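Local structure of 11S globulin (Wrightia tinctoria, 5WXU) at residues I104-H110 and E176-V182; I154-I160 and I295-L300; G312-L318 and A333-Y339; L326-S332 and V408-A414. The protein probably serves as a hexameric seed storage protein, a nutrient reservoir, and also binds the plant hormone auxin (indole-3-acetic acid). All blocks are in the same frame, centred on the assembly; numbering follows the deposited sequence. Where two conformers were deposited one is given.

Interaction 1: I104-H110 and E176-V182; sequences IIVVQGH and EKLVLLV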
# COMPACT_ATOMS: atom_id res chain seq x y z
N ILE B 104 12.23 23.12 6.63
CA ILE B 104 12.68 24.54 6.73
C ILE B 104 11.53 25.37 7.25
O ILE B 104 10.46 25.35 6.68
CB ILE B 104 13.11 25.04 5.37
CG1 ILE B 104 14.27 24.22 4.85
CG2 ILE B 104 13.61 26.52 5.49
CD1 ILE B 104 14.70 24.47 3.44
N ILE B 105 11.72 26.08 8.37
CA ILE B 105 10.72 26.99 8.92
C ILE B 105 11.12 28.40 8.52
O ILE B 105 12.24 28.82 8.78
CB ILE B 105 10.66 26.89 10.43
CG1 ILE B 105 10.14 25.51 10.82
CG2 ILE B 105 9.74 27.96 11.01
CD1 ILE B 105 10.69 25.14 12.15
N VAL B 106 10.25 29.08 7.83
CA VAL B 106 10.50 30.49 7.48
C VAL B 106 10.08 31.31 8.67
O VAL B 106 8.88 31.61 8.87
CB VAL B 106 9.82 30.92 6.20
CG1 VAL B 106 10.27 32.38 5.88
CG2 VAL B 106 10.14 29.93 5.07
N VAL B 107 11.09 31.77 9.42
CA VAL B 107 10.91 32.46 10.71
C VAL B 107 10.57 33.93 10.51
O VAL B 107 9.77 34.51 11.26
CB VAL B 107 12.21 32.32 11.55
CG1 VAL B 107 12.14 33.18 12.80
CG2 VAL B 107 12.38 30.89 12.02
N GLN B 108 11.11 34.50 9.44
CA GLN B 108 10.89 35.89 9.06
C GLN B 108 11.20 36.09 7.60
O GLN B 108 12.11 35.47 7.09
CB GLN B 108 11.82 36.78 9.89
CG GLN B 108 11.93 38.23 9.44
CD GLN B 108 12.96 39.00 10.28
OE1 GLN B 108 12.81 39.09 11.51
NE2 GLN B 108 13.99 39.58 9.63
N GLY B 109 10.48 36.97 6.94
CA GLY B 109 10.80 37.41 5.63
C GLY B 109 10.00 36.72 4.59
O GLY B 109 9.05 36.00 4.91
N HIS B 110 10.37 36.96 3.38
CA HIS B 110 9.73 36.33 2.21
C HIS B 110 10.68 36.32 1.05
O HIS B 110 11.62 37.13 0.92
CB HIS B 110 8.37 36.95 1.85
CG HIS B 110 8.45 38.29 1.23
ND1 HIS B 110 8.41 39.46 1.96
CD2 HIS B 110 8.51 38.65 -0.07
CE1 HIS B 110 8.51 40.49 1.12
NE2 HIS B 110 8.55 40.02 -0.12
N GLU B 176 13.62 43.19 4.68
CA GLU B 176 14.02 42.53 5.93
C GLU B 176 14.72 41.19 5.64
O GLU B 176 14.52 40.61 4.57
CB GLU B 176 12.91 42.31 6.95
CG GLU B 176 11.86 41.26 6.60
CD GLU B 176 10.74 41.69 5.65
OE1 GLU B 176 9.71 40.94 5.70
OE2 GLU B 176 10.82 42.69 4.83
N LYS B 177 15.53 40.78 6.59
CA LYS B 177 16.34 39.54 6.40
C LYS B 177 15.34 38.38 6.31
O LYS B 177 14.30 38.39 6.97
CB LYS B 177 17.28 39.33 7.58
CG LYS B 177 18.43 40.32 7.52
CD LYS B 177 19.37 40.25 8.69
CE LYS B 177 20.63 41.05 8.37
NZ LYS B 177 21.48 41.25 9.58
N LEU B 178 15.69 37.42 5.47
CA LEU B 178 14.97 36.14 5.36
C LEU B 178 15.63 35.18 6.31
O LEU B 178 16.82 34.96 6.20
CB LEU B 178 15.06 35.68 3.97
CG LEU B 178 14.45 34.30 3.62
CD1 LEU B 178 12.97 34.32 3.84
CD2 LEU B 178 14.72 33.98 2.16
N VAL B 179 14.91 34.61 7.28
CA VAL B 179 15.54 33.84 8.35
C VAL B 179 14.90 32.44 8.21
O VAL B 179 13.67 32.35 8.26
CB VAL B 179 15.29 34.41 9.75
CG1 VAL B 179 15.75 33.47 10.82
CG2 VAL B 179 15.96 35.78 9.86
N LEU B 180 15.76 31.48 7.89
CA LEU B 180 15.37 30.06 7.78
C LEU B 180 15.94 29.18 8.91
O LEU B 180 17.16 29.11 9.13
CB LEU B 180 15.84 29.55 6.43
CG LEU B 180 15.48 30.35 5.17
CD1 LEU B 180 16.14 29.68 3.98
CD2 LEU B 180 13.97 30.61 4.98
N LEU B 181 15.08 28.45 9.60
CA LEU B 181 15.48 27.51 10.59
C LEU B 181 15.31 26.13 9.90
O LEU B 181 14.19 25.79 9.56
CB LEU B 181 14.60 27.51 11.79
CG LEU B 181 15.05 26.47 12.85
CD1 LEU B 181 16.06 27.18 13.72
CD2 LEU B 181 13.92 25.84 13.62
N VAL B 182 16.42 25.41 9.74
CA VAL B 182 16.52 24.13 8.98
C VAL B 182 16.83 23.03 9.99
O VAL B 182 17.87 23.06 10.70
CB VAL B 182 17.60 24.14 7.93
CG1 VAL B 182 17.52 22.86 7.12
CG2 VAL B 182 17.50 25.37 7.01
O HOH W 1 12.84 38.42 3.66
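I105 and L181 mark the firm end of the pairing between the antiparallel strands 104-108 and 178-182. I105 N reaches L181 O at 2.8 Å in an almost straight bond, L181 N returns one to I105 O, and beside them the methyls I105 CD1 and L181 CD2 touch at 3.6 Å. The reverse face is also packed, slightly less closely: chi1 of -61° sets I104 CG2 anti to the backbone N, and that branch meets L180 CB at 3.9 Å, while V106 CG2 runs beside L180 CD2. Strand 158-162 also packs on I104 and V106.

Beyond V106 the contact opens toward solvent. The partly exposed Q108 extends its chain back to the other segment, and its NE2 donates to K177 O at 2.9 Å. At G109 a side chain would collide with K177 O, and at phi 99° a CB would also press on the carbonyl O of Q108. Past it a linking water accepts from H110 N and lies 2.9 Å from E176 O, to which it may donate. In between, the register slips, V107 N bonding V179 O and V179 N bonding Q108 O: a classic beta bulge in the jelly-roll sheet of the first cupin domain.

Interaction 2: I154-I160 and I295-L300; sequences IRQGDVI and IKENLL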
# COMPACT_ATOMS: atom_id res chain seq x y z
N ILE B 154 8.01 31.78 -0.90
CA ILE B 154 8.00 31.43 0.52
C ILE B 154 7.83 32.69 1.38
O ILE B 154 8.20 33.82 0.98
CB ILE B 154 9.21 30.58 0.95
CG1 ILE B 154 10.52 31.38 0.78
CG2 ILE B 154 9.19 29.25 0.21
CD1 ILE B 154 11.75 30.78 1.40
N ARG B 155 7.22 32.49 2.54
CA ARG B 155 6.98 33.64 3.46
C ARG B 155 6.91 33.15 4.85
O ARG B 155 6.77 31.95 5.07
CB ARG B 155 5.68 34.38 3.07
CG ARG B 155 4.39 33.58 3.30
CD ARG B 155 3.17 34.27 2.69
NE ARG B 155 2.04 33.31 2.68
CZ ARG B 155 1.11 33.15 3.64
NH1 ARG B 155 1.09 33.89 4.75
NH2 ARG B 155 0.19 32.19 3.49
N GLN B 156 6.98 34.09 5.80
CA GLN B 156 6.96 33.80 7.19
C GLN B 156 5.78 32.85 7.53
O GLN B 156 4.62 33.10 7.10
CB GLN B 156 6.85 35.10 8.03
CG GLN B 156 6.85 34.85 9.54
CD GLN B 156 6.74 36.13 10.40
OE1 GLN B 156 6.56 37.20 9.88
NE2 GLN B 156 6.70 35.97 11.71
N GLY B 157 6.11 31.79 8.27
CA GLY B 157 5.13 30.80 8.70
C GLY B 157 5.16 29.52 7.83
O GLY B 157 4.58 28.51 8.23
N ASP B 158 5.78 29.59 6.66
CA ASP B 158 5.96 28.41 5.81
C ASP B 158 6.85 27.38 6.44
O ASP B 158 7.86 27.67 7.05
CB ASP B 158 6.50 28.79 4.42
CG ASP B 158 5.47 29.40 3.52
OD1 ASP B 158 4.32 29.42 3.82
OD2 ASP B 158 5.81 29.84 2.39
N VAL B 159 6.45 26.11 6.29
CA VAL B 159 7.27 25.02 6.64
C VAL B 159 7.43 24.30 5.34
O VAL B 159 6.45 23.91 4.71
CB VAL B 159 6.63 24.11 7.68
CG1 VAL B 159 7.54 22.95 7.96
CG2 VAL B 159 6.40 24.85 8.98
N ILE B 160 8.68 24.07 4.95
CA ILE B 160 9.01 23.52 3.64
C ILE B 160 9.70 22.17 3.87
O ILE B 160 10.56 22.06 4.72
CB ILE B 160 10.04 24.42 2.90
CG1 ILE B 160 9.55 25.87 2.76
CG2 ILE B 160 10.44 23.91 1.53
CD1 ILE B 160 10.66 26.91 2.93
N ILE B 295 5.37 21.23 -1.63
CA ILE B 295 6.57 21.19 -0.79
C ILE B 295 6.37 21.91 0.57
O ILE B 295 7.14 21.71 1.53
CB ILE B 295 7.72 21.85 -1.57
CG1 ILE B 295 8.23 20.94 -2.68
CG2 ILE B 295 8.86 22.25 -0.70
CD1 ILE B 295 8.51 19.54 -2.27
N LYS B 296 5.35 22.74 0.64
CA LYS B 296 5.21 23.56 1.84
C LYS B 296 3.80 23.84 2.22
O LYS B 296 2.89 23.70 1.40
CB LYS B 296 5.92 24.90 1.60
CG LYS B 296 5.28 25.77 0.57
CD LYS B 296 6.24 26.90 0.28
CE LYS B 296 5.63 27.99 -0.55
NZ LYS B 296 4.52 28.69 0.13
N GLU B 297 3.64 24.31 3.46
CA GLU B 297 2.39 24.83 3.95
C GLU B 297 2.69 25.90 4.98
O GLU B 297 3.65 25.80 5.72
CB GLU B 297 1.66 23.67 4.60
CG GLU B 297 0.24 23.97 5.07
CD GLU B 297 -0.65 22.76 5.13
OE1 GLU B 297 -0.59 21.91 4.21
OE2 GLU B 297 -1.43 22.59 6.10
N ASN B 298 1.84 26.89 5.02
CA ASN B 298 1.95 27.99 5.98
C ASN B 298 1.13 27.70 7.23
O ASN B 298 -0.04 27.31 7.16
CB ASN B 298 1.55 29.32 5.33
CG ASN B 298 1.97 30.49 6.14
OD1 ASN B 298 1.35 30.79 7.16
ND2 ASN B 298 3.02 31.17 5.70
N LEU B 299 1.77 27.83 8.39
CA LEU B 299 1.12 27.48 9.66
C LEU B 299 0.75 28.74 10.46
O LEU B 299 0.28 28.57 11.57
CB LEU B 299 2.03 26.64 10.47
CG LEU B 299 2.38 25.30 9.88
CD1 LEU B 299 3.13 24.48 10.89
CD2 LEU B 299 1.09 24.55 9.40
N LEU B 300 0.99 29.93 9.90
CA LEU B 300 0.94 31.14 10.72
C LEU B 300 -0.41 31.71 10.97
O LEU B 300 -0.64 32.32 12.06
CB LEU B 300 1.81 32.25 10.12
CG LEU B 300 1.98 33.50 10.94
CD1 LEU B 300 2.28 33.22 12.40
CD2 LEU B 300 3.11 34.26 10.29
O HOH W 2 -0.55 33.32 6.88
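D158 and N298 face each other as a non-hydrogen-bonded antiparallel pair where strand 296-298 joins the edge of the first cupin sheet, just after the type II turn R155-D158. Two motifs thus meet, since N298 also forms an Asx turn, its OD1 accepting from L300 N. G157 fits the third place of the type II turn, and a side chain on it would run into L300 CB.

Charge comes first. K296 NZ makes a salt bridge to D158 OD2 at 2.8 Å, the lysine chain bending at its last torsion (chi4 65°) to aim the ammonium there. R155 N reaches the same oxygen from the opposite face of the carboxylate. Were D158 replaced by an alanine, the K296 ammonium would probably lose this carboxylate partner, and one N298 ND2 hydrogen and R155 N would be left without their acceptor.

The N298 amide is well fixed: ND2 spends one hydrogen on Q156 O (2.9 Å) and the other on D158 OD1 (2.9 Å), so with the Asx bond three hydrogen bonds set its rotation. Backbone bonds join V159 with E297 in both directions, and L299 N donates to G157 O.

Apolar contacts close the flanks. V159 CG2 meets L299 CD1 at 3.8 Å, L300 CD2 lies against Q156 CG, and I154 CG2 crosses the K296 chain.

Flat groups complete the account. The R155 guanidinium stacks on the N298 amide, planes 6° apart, with ND2 3.4 Å from CZ, while a water in the guanidinium plane accepts from R155 NH1 at 2.7 Å and donates to N298 OD1.

Interaction 3: G312-L318 and A333-Y339; sequences GGTVSTL and ANREYLY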
# COMPACT_ATOMS: atom_id res chain seq x y z
N GLY B 312 -6.72 30.81 25.38
CA GLY B 312 -5.64 29.91 25.65
C GLY B 312 -4.64 29.92 24.49
O GLY B 312 -3.46 30.11 24.69
N GLY B 313 -5.10 29.63 23.30
CA GLY B 313 -4.29 29.73 22.06
C GLY B 313 -4.63 28.60 21.07
O GLY B 313 -5.77 28.07 21.09
N THR B 314 -3.66 28.32 20.21
CA THR B 314 -3.83 27.41 19.05
C THR B 314 -2.69 26.42 18.91
O THR B 314 -1.55 26.70 19.22
CB THR B 314 -3.93 28.17 17.71
OG1 THR B 314 -2.79 29.04 17.50
CG2 THR B 314 -5.12 29.03 17.67
N VAL B 315 -3.07 25.28 18.36
CA VAL B 315 -2.15 24.33 17.74
C VAL B 315 -2.48 24.18 16.26
O VAL B 315 -3.65 23.92 15.88
CB VAL B 315 -2.18 22.95 18.45
CG1 VAL B 315 -1.11 22.05 17.85
CG2 VAL B 315 -1.82 23.13 19.88
N SER B 316 -1.44 24.28 15.39
CA SER B 316 -1.62 24.14 13.93
C SER B 316 -0.63 23.04 13.53
O SER B 316 0.60 23.19 13.64
CB SER B 316 -1.42 25.43 13.19
OG SER B 316 -2.22 26.42 13.76
N THR B 317 -1.22 21.87 13.23
CA THR B 317 -0.46 20.63 12.94
C THR B 317 -0.16 20.46 11.44
O THR B 317 -0.87 20.97 10.56
CB THR B 317 -1.26 19.38 13.29
OG1 THR B 317 -2.36 19.26 12.34
CG2 THR B 317 -1.66 19.36 14.72
N LEU B 318 0.98 19.83 11.14
CA LEU B 318 1.36 19.68 9.76
C LEU B 318 1.87 18.24 9.64
O LEU B 318 2.97 17.90 10.11
CB LEU B 318 2.44 20.64 9.31
CG LEU B 318 2.87 20.58 7.85
CD1 LEU B 318 1.67 20.94 7.01
CD2 LEU B 318 4.05 21.50 7.61
N ALA B 333 5.27 18.51 11.63
CA ALA B 333 5.54 19.75 12.38
C ALA B 333 4.31 20.33 12.92
O ALA B 333 3.25 19.85 12.68
CB ALA B 333 6.21 20.75 11.43
N ASN B 334 4.46 21.30 13.82
CA ASN B 334 3.34 22.09 14.36
C ASN B 334 3.80 23.50 14.71
O ASN B 334 4.97 23.72 14.84
CB ASN B 334 2.62 21.37 15.48
CG ASN B 334 3.39 21.38 16.78
OD1 ASN B 334 3.90 22.42 17.16
ND2 ASN B 334 3.45 20.27 17.47
N ARG B 335 2.83 24.39 14.83
CA ARG B 335 3.00 25.73 15.37
C ARG B 335 2.11 25.77 16.57
O ARG B 335 0.88 25.47 16.43
CB ARG B 335 2.60 26.80 14.38
CG ARG B 335 2.92 28.18 15.00
CD ARG B 335 2.62 29.36 14.08
NE ARG B 335 1.20 29.58 13.94
CZ ARG B 335 0.45 30.46 14.62
NH1 ARG B 335 0.97 31.34 15.47
NH2 ARG B 335 -0.84 30.50 14.33
N GLU B 336 2.64 26.19 17.73
CA GLU B 336 1.81 26.39 18.90
C GLU B 336 1.92 27.84 19.29
O GLU B 336 3.00 28.43 19.31
CB GLU B 336 2.28 25.53 20.07
CG GLU B 336 2.27 24.04 19.87
CD GLU B 336 2.81 23.31 21.11
OE1 GLU B 336 3.64 23.89 21.81
OE2 GLU B 336 2.40 22.16 21.37
N TYR B 337 0.76 28.45 19.54
CA TYR B 337 0.66 29.85 19.98
C TYR B 337 -0.11 29.83 21.30
O TYR B 337 -1.24 29.42 21.37
CB TYR B 337 0.05 30.73 18.92
CG TYR B 337 0.09 32.15 19.32
CD1 TYR B 337 1.28 32.89 19.23
CD2 TYR B 337 -1.01 32.74 19.91
CE1 TYR B 337 1.36 34.22 19.70
CE2 TYR B 337 -0.97 34.05 20.37
CZ TYR B 337 0.21 34.79 20.25
OH TYR B 337 0.19 36.09 20.70
N LEU B 338 0.54 30.31 22.36
CA LEU B 338 -0.08 30.44 23.65
C LEU B 338 -0.21 31.89 24.03
O LEU B 338 0.73 32.66 23.96
CB LEU B 338 0.71 29.70 24.73
CG LEU B 338 0.77 28.19 24.55
CD1 LEU B 338 1.71 27.60 25.58
CD2 LEU B 338 -0.61 27.56 24.63
N TYR B 339 -1.42 32.22 24.47
CA TYR B 339 -1.65 33.48 25.13
C TYR B 339 -0.95 33.57 26.46
O TYR B 339 -0.54 32.58 27.08
CB TYR B 339 -3.14 33.74 25.28
CG TYR B 339 -3.85 33.98 23.96
CD1 TYR B 339 -3.57 35.11 23.20
CD2 TYR B 339 -4.80 33.12 23.50
CE1 TYR B 339 -4.22 35.34 22.00
CE2 TYR B 339 -5.47 33.33 22.29
CZ TYR B 339 -5.17 34.42 21.53
OH TYR B 339 -5.84 34.59 20.33
O HOH W 3 -1.13 27.47 16.27
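R335 lies across from S316 and T314 on the antiparallel strands 333-338 and 313-318, and its guanidinium is gripped from beyond them: NE donates to L299 O, and NH1 forms salt bridges with E404 and with E273 of the second subunit. T314 OG1 is hydrogen-bonded to that same E273. A water ties this polar patch together, donating to T314 OG1 (2.6 Å) and to R335 O while also bonding S316 OG at 2.9 Å. The bend of the arginine chain at chi3 (72°) turns the guanidinium so that one face lies over this water, which is offset toward the rim. Beneath, R335 and S316 exchange backbone bonds, S316 N to R335 O and R335 N to S316 O, both 2.8 Å, and T314 and Y337 do the same at the next hydrogen-bonded pair.

At one end Y339 N donates to G312 O from above the carbonyl plane. The Y339 ring brings its CD2 edge to 3.4 Å from G312 C, and its hydroxyl bonds S272 O of the second subunit. G313 has to be glycine here: a side chain would fall on Y337 O, which its CA already approaches at 3.1 Å. G312 and G313 together form a classic beta bulge against strand 307-309.

Packing is plainer. V315 CG2 lies alongside E336 CG at 4.2 Å, with I344 of strand 343-349 touching both, and the CB atoms of L318 and A333 are neighbours.

T314, S316, R335 and Y337 thus make part of one face polar, its buried charge paired partly by another chain, consistent with this face contributing to the subunit interface of the hexamer.

Interaction 4: L326-S332 and V408-A414; sequences LRKLQLS and VKTNDRA. With PO4 (phosphate ion), chain O.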
# COMPACT_ATOMS: atom_id res chain seq x y z
N LEU B 326 5.30 14.54 3.26
CA LEU B 326 5.68 14.15 4.62
C LEU B 326 5.59 12.68 4.92
O LEU B 326 6.31 12.17 5.75
CB LEU B 326 4.89 14.93 5.66
CG LEU B 326 5.10 16.46 5.73
CD1 LEU B 326 4.24 17.12 6.78
CD2 LEU B 326 6.57 16.86 5.92
N ARG B 327 4.72 11.96 4.20
CA ARG B 327 4.64 10.53 4.38
C ARG B 327 5.93 9.84 3.97
O ARG B 327 6.43 9.01 4.70
CB ARG B 327 3.49 9.98 3.53
CG ARG B 327 3.27 8.49 3.59
CD ARG B 327 2.57 8.13 4.84
NE ARG B 327 2.14 6.75 4.86
CZ ARG B 327 1.79 6.12 5.98
NH1 ARG B 327 1.82 6.75 7.14
NH2 ARG B 327 1.42 4.85 5.93
N LYS B 328 6.54 10.26 2.86
CA LYS B 328 7.82 9.71 2.35
C LYS B 328 8.96 10.11 3.30
O LYS B 328 9.85 9.30 3.61
CB LYS B 328 8.08 10.35 0.98
CG LYS B 328 9.46 10.19 0.30
CD LYS B 328 9.52 11.04 -0.99
CE LYS B 328 10.92 11.18 -1.59
NZ LYS B 328 11.42 9.92 -2.24
N LEU B 329 8.88 11.33 3.79
CA LEU B 329 9.95 11.89 4.62
C LEU B 329 9.94 11.45 6.07
O LEU B 329 10.95 11.61 6.77
CB LEU B 329 9.97 13.41 4.48
CG LEU B 329 10.22 13.99 3.08
CD1 LEU B 329 10.35 15.50 3.28
CD2 LEU B 329 11.47 13.36 2.46
N GLN B 330 8.80 10.97 6.55
CA GLN B 330 8.60 10.52 7.95
C GLN B 330 8.93 11.68 8.91
O GLN B 330 9.60 11.49 9.90
CB GLN B 330 9.48 9.31 8.25
CG GLN B 330 9.28 8.25 7.16
CD GLN B 330 9.67 6.88 7.61
OE1 GLN B 330 10.61 6.73 8.35
NE2 GLN B 330 8.95 5.86 7.14
N LEU B 331 8.37 12.84 8.61
CA LEU B 331 8.47 14.03 9.47
C LEU B 331 7.11 14.70 9.58
O LEU B 331 6.21 14.51 8.70
CB LEU B 331 9.49 14.99 8.85
CG LEU B 331 10.95 14.53 8.82
CD1 LEU B 331 11.71 15.44 7.88
CD2 LEU B 331 11.58 14.63 10.21
N SER B 332 6.96 15.48 10.67
CA SER B 332 5.75 16.23 10.96
C SER B 332 6.20 17.57 11.55
O SER B 332 7.32 17.66 12.05
CB SER B 332 4.92 15.54 12.07
OG SER B 332 4.51 14.22 11.84
N VAL B 408 9.35 20.44 15.13
CA VAL B 408 9.56 19.38 14.10
C VAL B 408 9.55 18.10 14.86
O VAL B 408 10.21 17.96 15.90
CB VAL B 408 10.91 19.58 13.40
CG1 VAL B 408 11.23 18.35 12.51
CG2 VAL B 408 10.81 20.84 12.60
N LYS B 409 8.86 17.06 14.32
CA LYS B 409 8.82 15.78 15.03
C LYS B 409 9.26 14.69 14.09
O LYS B 409 9.00 14.77 12.87
CB LYS B 409 7.44 15.46 15.59
CG LYS B 409 7.00 16.41 16.69
CD LYS B 409 5.70 16.00 17.32
CE LYS B 409 5.28 17.13 18.27
NZ LYS B 409 4.27 16.61 19.24
N THR B 410 9.97 13.70 14.63
CA THR B 410 10.67 12.68 13.81
C THR B 410 9.76 11.46 13.46
O THR B 410 10.21 10.29 13.50
CB THR B 410 11.95 12.18 14.46
OG1 THR B 410 11.67 11.64 15.76
CG2 THR B 410 12.95 13.22 14.64
N ASN B 411 8.57 11.78 13.06
CA ASN B 411 7.75 10.74 12.47
C ASN B 411 6.65 11.42 11.66
O ASN B 411 6.19 12.52 11.90
CB ASN B 411 7.22 9.76 13.55
CG ASN B 411 7.26 8.28 13.09
OD1 ASN B 411 7.50 7.97 11.88
ND2 ASN B 411 7.06 7.36 14.05
N ASP B 412 6.22 10.73 10.64
CA ASP B 412 5.04 11.35 10.11
C ASP B 412 3.95 10.78 11.05
O ASP B 412 4.12 9.80 11.91
CB ASP B 412 4.82 11.34 8.58
CG ASP B 412 4.44 10.04 8.09
OD1 ASP B 412 5.21 9.14 8.48
OD2 ASP B 412 3.40 9.93 7.36
N ARG B 413 2.93 11.54 11.01
CA ARG B 413 1.81 11.35 11.90
C ARG B 413 2.21 11.21 13.35
O ARG B 413 1.71 10.35 14.09
CB ARG B 413 0.91 10.19 11.43
CG ARG B 413 0.38 10.46 10.00
CD ARG B 413 -0.40 9.28 9.47
NE ARG B 413 -0.53 9.42 8.04
CZ ARG B 413 -1.07 8.51 7.25
NH1 ARG B 413 -1.60 7.41 7.77
NH2 ARG B 413 -1.11 8.74 5.94
N ALA B 414 3.13 12.09 13.77
CA ALA B 414 3.54 12.14 15.14
C ALA B 414 2.32 12.46 16.03
O ALA B 414 1.52 13.30 15.72
CB ALA B 414 4.60 13.18 15.30
P PO4 O . -3.17 7.91 12.32
O1 PO4 O . -2.87 7.67 10.86
O2 PO4 O . -2.47 9.08 12.93
O3 PO4 O . -4.69 8.14 12.24
O4 PO4 O . -2.81 6.62 13.05
O HOH W 4 10.07 7.31 11.21
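R327 and R413 lie guanidinium on guanidinium, centres 4.0 Å apart and planes 17° from parallel. R327 NH1 stands over the middle of the R413 group, 3.4 Å from its CZ, whereas R413 NH2 is shifted toward the rim of the R327 group. R327 gets there by a kink at chi2 (78°), while R413 arrives extended from CG to NE. At the edge of R327, in its plane, comes D412 OD2, also hydrogen-bonded to S320 OG; its long salt bridge to R327 NH1 (3.6 Å) is doubtful, D412 having two deposited conformers.

A phosphate, probably from the crystallisation liquor, approaches R413 obliquely, its O1 taking a weak bond from NH1 at 3.4 Å. Y321, K415 and T289 of the second subunit complete its site. With this anion and D412 close by, the stacked arginines are likely to be partly neutralised; S320 holds R413 NE, and Y321 adds a cation-pi contact. Without the long arm of R413, as with a serine here, the R327 guanidinium would probably lose its stacking partner and the phosphate a weak donor.

Behind the arginines, S332 OG accepts from A414 N at 3.2 Å in a nearly straight bond and donates to N411 O, at a modelled length too short to be trusted. K409 N reaches S332 O at 2.8 Å. The contact buries L331 O without a partner.

Helix 325-329 gives way at Q330, whose positive phi turns the chain into strand 332-338 beside strand 402-409. L326, L331 and V408 pack on L103 of strand 102-108, so this corner of the second cupin domain rests against the first.

Interactions 1 and 3 lie within the two cupin sheets, and interaction 2 connects with both. Interactions 1 and 2, centres about 10 Å apart, are consecutive in the first sheet: I104 N lies 2.7 Å from I160 O and V106 O 2.8 Å from G157 N, both probable hydrogen bonds. Interaction 2 passes to interaction 3 through L299 O, 2.7 Å from R335 NE, and V159 packs on L318. Interactions 3 and 4, about 17 Å between centres, share the sheet in which strands 332-338 and 402-409 are neighbours. Interactions 2, 3 and 4 all meet the second subunit, and interaction 4 also touches the third. All four lie away from the auxin pocket at G119-P121 and from R427.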